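PDB 6I1A: rutinosidase from Aspergillus niger, which is a family 5 glycoside hydrolase that cleaves rutinosides and probably also releases glucose from the non-reducing ends of (1->3)-beta-glucans. Local coordinates for residues A[13-17]-A[184-188]. Numbering follows the deposited sequence.
With EDO (1,2-ethanediol), chain J.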
ATOM      1  N   SER A  13       4.852 -39.529   5.998  1.00 37.42           N
ATOM      2  CA  SER A  13       4.108 -38.955   7.149  1.00 32.71           C
ATOM      3  C   SER A  13       4.485 -37.481   7.371  1.00 24.57           C
ATOM      4  O   SER A  13       3.737 -36.822   8.043  1.00 25.55           O
ATOM      5  CB  SER A  13       4.332 -39.753   8.383  1.00 40.17           C
ATOM      6  OG  SER A  13       5.723 -39.965   8.556  1.00 45.79           O
ATOM      7  N   TYR A  14       5.555 -36.966   6.760  1.00 22.48           N
ATOM      8  CA  TYR A  14       5.867 -35.503   6.849  1.00 19.49           C
ATOM      9  C   TYR A  14       4.932 -34.744   5.915  1.00 20.41           C
ATOM     10  O   TYR A  14       4.459 -35.251   4.892  1.00 24.35           O
ATOM     11  CB  TYR A  14       7.334 -35.185   6.514  1.00 20.59           C
ATOM     12  CG  TYR A  14       8.296 -35.684   7.541  1.00 18.80           C
ATOM     13  CD1 TYR A  14       8.763 -37.012   7.563  1.00 20.44           C
ATOM     14  CD2 TYR A  14       8.804 -34.857   8.522  1.00 18.88           C
ATOM     15  CE1 TYR A  14       9.677 -37.454   8.510  1.00 22.63           C
ATOM     16  CE2 TYR A  14       9.676 -35.298   9.503  1.00 19.11           C
ATOM     17  CZ  TYR A  14      10.184 -36.597   9.481  1.00 18.32           C
ATOM     18  OH  TYR A  14      11.050 -36.965  10.474  1.00 20.19           O
ATOM     19  N   ILE A  15       4.696 -33.470   6.198  1.00 20.30           N
ATOM     20  CA  ILE A  15       3.746 -32.752   5.311  1.00 22.01           C
ATOM     21  C   ILE A  15       4.482 -32.082   4.170  1.00 20.42           C
ATOM     22  O   ILE A  15       5.687 -31.664   4.306  1.00 19.27           O
ATOM     23  CB  ILE A  15       2.845 -31.803   6.101  1.00 27.38           C
ATOM     24  CG1 ILE A  15       3.581 -30.552   6.533  1.00 26.44           C
ATOM     25  CG2 ILE A  15       2.187 -32.542   7.286  1.00 30.60           C
ATOM     26  CD1 ILE A  15       2.581 -29.416   6.864  1.00 26.20           C
ATOM     27  N   ASP A  16       3.770 -31.969   3.067  1.00 17.54           N
ATOM     28  CA  ASP A  16       4.178 -31.213   1.897  1.00 19.87           C
ATOM     29  C   ASP A  16       3.321 -29.958   1.889  1.00 16.63           C
ATOM     30  O   ASP A  16       2.146 -30.052   1.662  1.00 16.72           O
ATOM     31  CB  ASP A  16       3.974 -32.010   0.616  1.00 20.64           C
ATOM     32  CG  ASP A  16       4.452 -31.295  -0.606  1.00 22.97           C
ATOM     33  OD1 ASP A  16       4.744 -30.111  -0.568  1.00 22.14           O
ATOM     34  OD2 ASP A  16       4.548 -31.975  -1.660  1.00 31.14           O
ATOM     35  N   TRP A  17       3.913 -28.820   2.244  1.00 16.27           N
ATOM     36  CA  TRP A  17       3.118 -27.572   2.299  1.00 14.44           C
ATOM     37  C   TRP A  17       2.499 -27.240   0.943  1.00 15.84           C
ATOM     38  O   TRP A  17       1.676 -26.312   0.870  1.00 15.10           O
ATOM     39  CB  TRP A  17       3.979 -26.422   2.827  1.00 14.77           C
ATOM     40  CG  TRP A  17       3.943 -26.331   4.320  1.00 13.35           C
ATOM     41  CD1 TRP A  17       4.900 -26.715   5.222  1.00 13.54           C
ATOM     42  CD2 TRP A  17       2.878 -25.773   5.114  1.00 12.84           C
ATOM     43  NE1 TRP A  17       4.493 -26.493   6.500  1.00 13.65           N
ATOM     44  CE2 TRP A  17       3.269 -25.864   6.462  1.00 13.23           C
ATOM     45  CE3 TRP A  17       1.612 -25.205   4.824  1.00 13.52           C
ATOM     46  CZ2 TRP A  17       2.446 -25.463   7.519  1.00 14.15           C
ATOM     47  CZ3 TRP A  17       0.811 -24.778   5.870  1.00 14.19           C
ATOM     48  CH2 TRP A  17       1.255 -24.845   7.203  1.00 13.59           C
ATOM     49  N   PRO A 184       8.398 -35.975  14.925  1.00 18.26           N
ATOM     50  CA  PRO A 184       9.012 -34.859  14.209  1.00 17.27           C
ATOM     51  C   PRO A 184       8.185 -34.425  13.008  1.00 17.64           C
ATOM     52  O   PRO A 184       8.321 -33.276  12.512  1.00 16.67           O
ATOM     53  CB  PRO A 184      10.387 -35.419  13.777  1.00 19.32           C
ATOM     54  CG  PRO A 184      10.162 -36.943  13.784  1.00 22.40           C
ATOM     55  CD  PRO A 184       9.280 -37.180  14.972  1.00 20.13           C
ATOM     56  N   GLN A 185       7.387 -35.339  12.417  1.00 16.30           N
ATOM     57  CA  GLN A 185       6.522 -35.089  11.281  1.00 17.47           C
ATOM     58  C   GLN A 185       5.395 -34.067  11.599  1.00 14.89           C
ATOM     59  O   GLN A 185       4.766 -33.626  10.663  1.00 16.46           O
ATOM     60  CB  GLN A 185       5.903 -36.397  10.717  1.00 19.51           C
ATOM     61  CG  GLN A 185       5.017 -37.184  11.662  1.00 23.60           C
ATOM     62  CD  GLN A 185       5.682 -38.200  12.554  1.00 29.11           C
ATOM     63  OE1 GLN A 185       6.841 -38.062  12.972  1.00 24.89           O
ATOM     64  NE2 GLN A 185       4.899 -39.226  12.908  1.00 30.29           N
ATOM     65  N   SER A 186       5.230 -33.761  12.858  1.00 15.78           N
ATOM     66  CA  SER A 186       4.098 -32.880  13.284  1.00 14.16           C
ATOM     67  C   SER A 186       4.523 -31.399  13.306  1.00 16.69           C
ATOM     68  O   SER A 186       3.684 -30.567  13.680  1.00 14.75           O
ATOM     69  CB  SER A 186       3.614 -33.251  14.617  1.00 17.29           C
ATOM     70  OG  SER A 186       3.088 -34.607  14.594  1.00 17.18           O
ATOM     71  N   TYR A 187       5.749 -31.022  12.972  1.00 13.76           N
ATOM     72  CA  TYR A 187       6.280 -29.658  13.252  1.00 14.12           C
ATOM     73  C   TYR A 187       6.815 -28.987  12.009  1.00 15.68           C
ATOM     74  O   TYR A 187       7.508 -29.607  11.135  1.00 16.86           O
ATOM     75  CB  TYR A 187       7.380 -29.712  14.290  1.00 14.17           C
ATOM     76  CG  TYR A 187       6.915 -30.215  15.624  1.00 14.36           C
ATOM     77  CD1 TYR A 187       6.932 -31.594  15.899  1.00 14.91           C
ATOM     78  CD2 TYR A 187       6.458 -29.394  16.640  1.00 14.81           C
ATOM     79  CE1 TYR A 187       6.509 -32.093  17.128  1.00 15.28           C
ATOM     80  CE2 TYR A 187       6.058 -29.878  17.866  1.00 16.08           C
ATOM     81  CZ  TYR A 187       6.076 -31.245  18.125  1.00 15.52           C
ATOM     82  OH  TYR A 187       5.668 -31.664  19.347  1.00 15.94           O
ATOM     83  N   THR A 188       6.569 -27.679  11.944  1.00 13.37           N
ATOM     84  CA  THR A 188       7.187 -26.732  11.013  1.00 13.47           C
ATOM     85  C   THR A 188       7.980 -25.730  11.832  1.00 13.11           C
ATOM     86  O   THR A 188       7.508 -25.244  12.848  1.00 12.72           O
ATOM     87  CB  THR A 188       6.156 -26.071  10.093  1.00 12.16           C
ATOM     88  OG1 THR A 188       5.653 -27.060   9.199  1.00 13.07           O
ATOM     89  CG2 THR A 188       6.658 -24.876   9.351  1.00 12.63           C
TER
HETATM   90  C1  EDO J 408       7.292 -27.177   0.486  1.00 18.22           C
HETATM   91  O1  EDO J 408       7.816 -26.220  -0.337  1.00 19.24           O
HETATM   92  C2  EDO J 408       7.685 -28.584   0.056  1.00 21.25           C
HETATM   93  O2  EDO J 408       7.155 -28.968  -1.227  1.00 23.45           O
HETATM   94  O   HOH W   1       2.225 -35.353  10.065  1.00 35.63           O
HETATM   95  O   HOH W   2       5.986 -32.451   8.594  1.00 19.98           O
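Y14 and Q185 bring the two backbones closest, their CA atoms 4.5 Å apart, where the irregular N-terminal segment 13-17 passes the 3-10 turn 184-186 and the start of strand 187-190. The Y14 ring lies against this turn: CB of Q185 sits over the middle of one face, 4.0 Å from the ring centroid and only 13° off the normal, a CH-pi contact. With CG of Y14 beside its backbone N (chi1 -69°), the ring extends along the turn far enough for OH to touch CG of P184 at 3.4 Å, while the hydroxyl itself is hydrogen-bonded to ND2 of N234. O of S13 also approaches CB of Q185, at 3.5 Å.

Backbone polar groups are joined through water rather than directly. The carbonyl O of Q185 accepts two water hydrogens: one water also donates to O of S13, and the other, 2.7 Å from O of Q185, accepts from N of I15. Farther along, W17 makes the direct bond, its NE1 donating to OG1 of T188 at 3.0 Å. The bond is nearly straight (167°) and OG1 lies almost in the indole plane. H131 NE2 is hydrogen-bonded to the same hydroxyl, so two side chains fix its position. CD1 of I15 lies over one indole face, offset toward its rim near NE1 and CE2, and F20 and F300 meet W17 edge-to-face, which would restrict rotation of the ring.

Strand 187-190 runs parallel to strand 131-136, and P184 rests on helix 161-179. The N-terminal segment thus packs across the beginning of a barrel strand just before entering strand 22-26, lying at the N-terminal ends of neighbouring strands, the end away from the catalytic side in the TIM barrel, the (beta/alpha)8 fold of glycoside hydrolase family 5.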